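Local coordinates for ApaG protein (Pseudomonas aeruginosa, PDB 3SB3) that is of unknown function, a small all-beta protein of the DUF4354 family that is probably exported, at residues 50-55 with 97-102. Sequence-based numbering, arbitrary orientation.
Sequences LVAQSA and SLVRLS. With PO4 (phosphate ion), chain B.
Strand 50-53 pairs antiparallel with strand 98-102, and the pairing ends in a classic beta bulge. Val-51 and Arg-100 form a hydrogen-bonded pair, each N to the other's O at 2.9 Å. Gln-53 N donates to Leu-98 O. At the bulge, Ser-97 and Leu-98 both face Gln-53. Ser-97 N reaches Gln-53 O at 2.9 Å from above the carbonyl plane, while the bond from Leu-98 N is weak.

On the face with Val-51 and Gln-53, the side chain of Arg-100 is bent at chi3 (-87°) and turns its guanidinium edge to Gln-53 OE1 and the phosphate. Arg-100 NH1 gives a nearly straight bond to Gln-53 OE1 (3.0 Å, 168°) and another to phosphate O1 (2.8 Å). The amide and guanidinium planes stand 59° apart. Arg-100 NH2 and Ser-102 OG both bond phosphate O3, and Arg-104 adds a further bond to the ion, which probably comes from the crystallisation liquor. Leu-98 CD2 lies alongside the Gln-53 amide, 3.7 Å from Gln-53 NE2. Val-51 CG2 rests on Ser-102 CB.

The other face is apolar. Leu-50 CD2 touches both Val-99 CG1 and Leu-101 CD2, at 3.8 Å each. Ala-52 and Val-99 pack there against Phe-31 and Phe-86.

Strand 98-102 is one of the two edge strands of the sheet within this chain, and strand 59-65 flanks 49-53 on its other side. A second subunit packs at the bulge, where its Arg-27 is hydrogen-bonded to Ser-97 OG.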
loop_
_atom_site.group_PDB
_atom_site.type_symbol
_atom_site.label_atom_id
_atom_site.label_comp_id
_atom_site.label_asym_id
_atom_site.label_seq_id
_atom_site.Cartn_x
_atom_site.Cartn_y
_atom_site.Cartn_z
ATOM N N LEU A 50 13.116 -5.833 -20.208
ATOM C CA LEU A 50 11.943 -5.577 -19.397
ATOM C C LEU A 50 11.689 -4.082 -19.398
ATOM O O LEU A 50 12.629 -3.287 -19.209
ATOM C CB LEU A 50 12.165 -6.089 -17.957
ATOM C CG LEU A 50 12.126 -7.601 -17.825
ATOM C CD1 LEU A 50 12.616 -8.058 -16.439
ATOM C CD2 LEU A 50 10.731 -8.149 -18.112
ATOM N N VAL A 51 10.428 -3.702 -19.646
ATOM C CA VAL A 51 9.968 -2.315 -19.670
ATOM C C VAL A 51 8.746 -2.260 -18.731
ATOM O O VAL A 51 7.881 -3.147 -18.754
ATOM C CB VAL A 51 9.548 -1.924 -21.114
ATOM C CG1 VAL A 51 8.875 -0.554 -21.157
ATOM C CG2 VAL A 51 10.742 -1.959 -22.046
ATOM N N ALA A 52 8.711 -1.234 -17.880
ATOM C CA ALA A 52 7.546 -0.936 -17.062
ATOM C C ALA A 52 6.867 0.295 -17.639
ATOM O O ALA A 52 7.526 1.213 -18.144
ATOM C CB ALA A 52 7.906 -0.738 -15.646
ATOM N N GLN A 53 5.552 0.323 -17.573
ATOM C CA GLN A 53 4.788 1.419 -18.186
ATOM C C GLN A 53 3.425 1.617 -17.565
ATOM O O GLN A 53 2.873 0.733 -16.901
ATOM C CB GLN A 53 4.677 1.226 -19.695
ATOM C CG GLN A 53 3.862 0.038 -20.103
ATOM C CD GLN A 53 4.065 -0.323 -21.549
ATOM O OE1 GLN A 53 5.177 -0.316 -22.047
ATOM N NE2 GLN A 53 3.009 -0.623 -22.227
ATOM N N SER A 54 2.911 2.829 -17.763
ATOM C CA SER A 54 1.562 3.202 -17.401
ATOM C C SER A 54 0.587 2.756 -18.499
ATOM O O SER A 54 1.013 2.448 -19.599
ATOM C CB SER A 54 1.495 4.719 -17.275
ATOM O OG SER A 54 1.581 5.282 -18.562
ATOM N N ALA A 55 -0.711 2.704 -18.180
ATOM C CA ALA A 55 -1.749 2.355 -19.157
ATOM C C ALA A 55 -1.802 3.335 -20.342
ATOM O O ALA A 55 -2.172 2.923 -21.475
ATOM C CB ALA A 55 -3.149 2.231 -18.477
ATOM N N SER A 97 2.197 0.323 -14.133
ATOM C CA SER A 97 1.274 -0.730 -13.759
ATOM C C SER A 97 1.426 -2.022 -14.538
ATOM O O SER A 97 0.652 -2.966 -14.298
ATOM C CB SER A 97 -0.173 -0.231 -13.912
ATOM O OG SER A 97 -0.421 0.185 -15.222
ATOM N N LEU A 98 2.429 -2.107 -15.394
ATOM C CA LEU A 98 2.628 -3.234 -16.278
ATOM C C LEU A 98 4.111 -3.430 -16.489
ATOM O O LEU A 98 4.816 -2.464 -16.741
ATOM C CB LEU A 98 2.009 -2.943 -17.615
ATOM C CG LEU A 98 2.286 -4.001 -18.733
ATOM C CD1 LEU A 98 1.610 -5.342 -18.376
ATOM C CD2 LEU A 98 1.842 -3.412 -20.067
ATOM N N VAL A 99 4.581 -4.661 -16.358
ATOM C CA VAL A 99 5.899 -5.029 -16.828
ATOM C C VAL A 99 5.723 -5.963 -18.046
ATOM O O VAL A 99 4.897 -6.919 -18.020
ATOM C CB VAL A 99 6.776 -5.696 -15.714
ATOM C CG1 VAL A 99 8.151 -6.087 -16.279
ATOM C CG2 VAL A 99 6.893 -4.741 -14.486
ATOM N N ARG A 100 6.476 -5.680 -19.103
ATOM C CA ARG A 100 6.397 -6.418 -20.376
ATOM C C ARG A 100 7.760 -6.527 -21.003
ATOM O O ARG A 100 8.685 -5.800 -20.639
ATOM C CB ARG A 100 5.407 -5.744 -21.334
ATOM C CG ARG A 100 5.731 -4.271 -21.553
ATOM C CD ARG A 100 4.908 -3.650 -22.667
ATOM N NE ARG A 100 5.639 -3.893 -23.879
ATOM C CZ ARG A 100 6.482 -3.047 -24.492
ATOM N NH1 ARG A 100 6.638 -1.799 -24.149
ATOM N NH2 ARG A 100 7.088 -3.480 -25.572
ATOM N N LEU A 101 7.880 -7.448 -21.950
ATOM C CA LEU A 101 9.116 -7.620 -22.727
ATOM C C LEU A 101 9.088 -6.789 -24.007
ATOM O O LEU A 101 8.129 -6.844 -24.775
ATOM C CB LEU A 101 9.319 -9.075 -23.105
ATOM C CG LEU A 101 9.833 -9.923 -21.944
ATOM C CD1 LEU A 101 9.649 -11.429 -22.171
ATOM C CD2 LEU A 101 11.272 -9.577 -21.624
ATOM N N SER A 102 10.138 -6.030 -24.251
ATOM C CA SER A 102 10.307 -5.319 -25.527
ATOM C C SER A 102 11.456 -5.956 -26.280
ATOM O O SER A 102 12.399 -6.520 -25.668
ATOM C CB SER A 102 10.594 -3.827 -25.293
ATOM O OG SER A 102 10.931 -3.122 -26.498
HETATM P P PO4 B . 8.712 -0.369 -26.897
HETATM O O1 PO4 B . 8.706 -0.326 -25.398
HETATM O O2 PO4 B . 7.677 0.568 -27.420
HETATM O O3 PO4 B . 8.568 -1.745 -27.511
HETATM O O4 PO4 B . 10.045 0.181 -27.365
#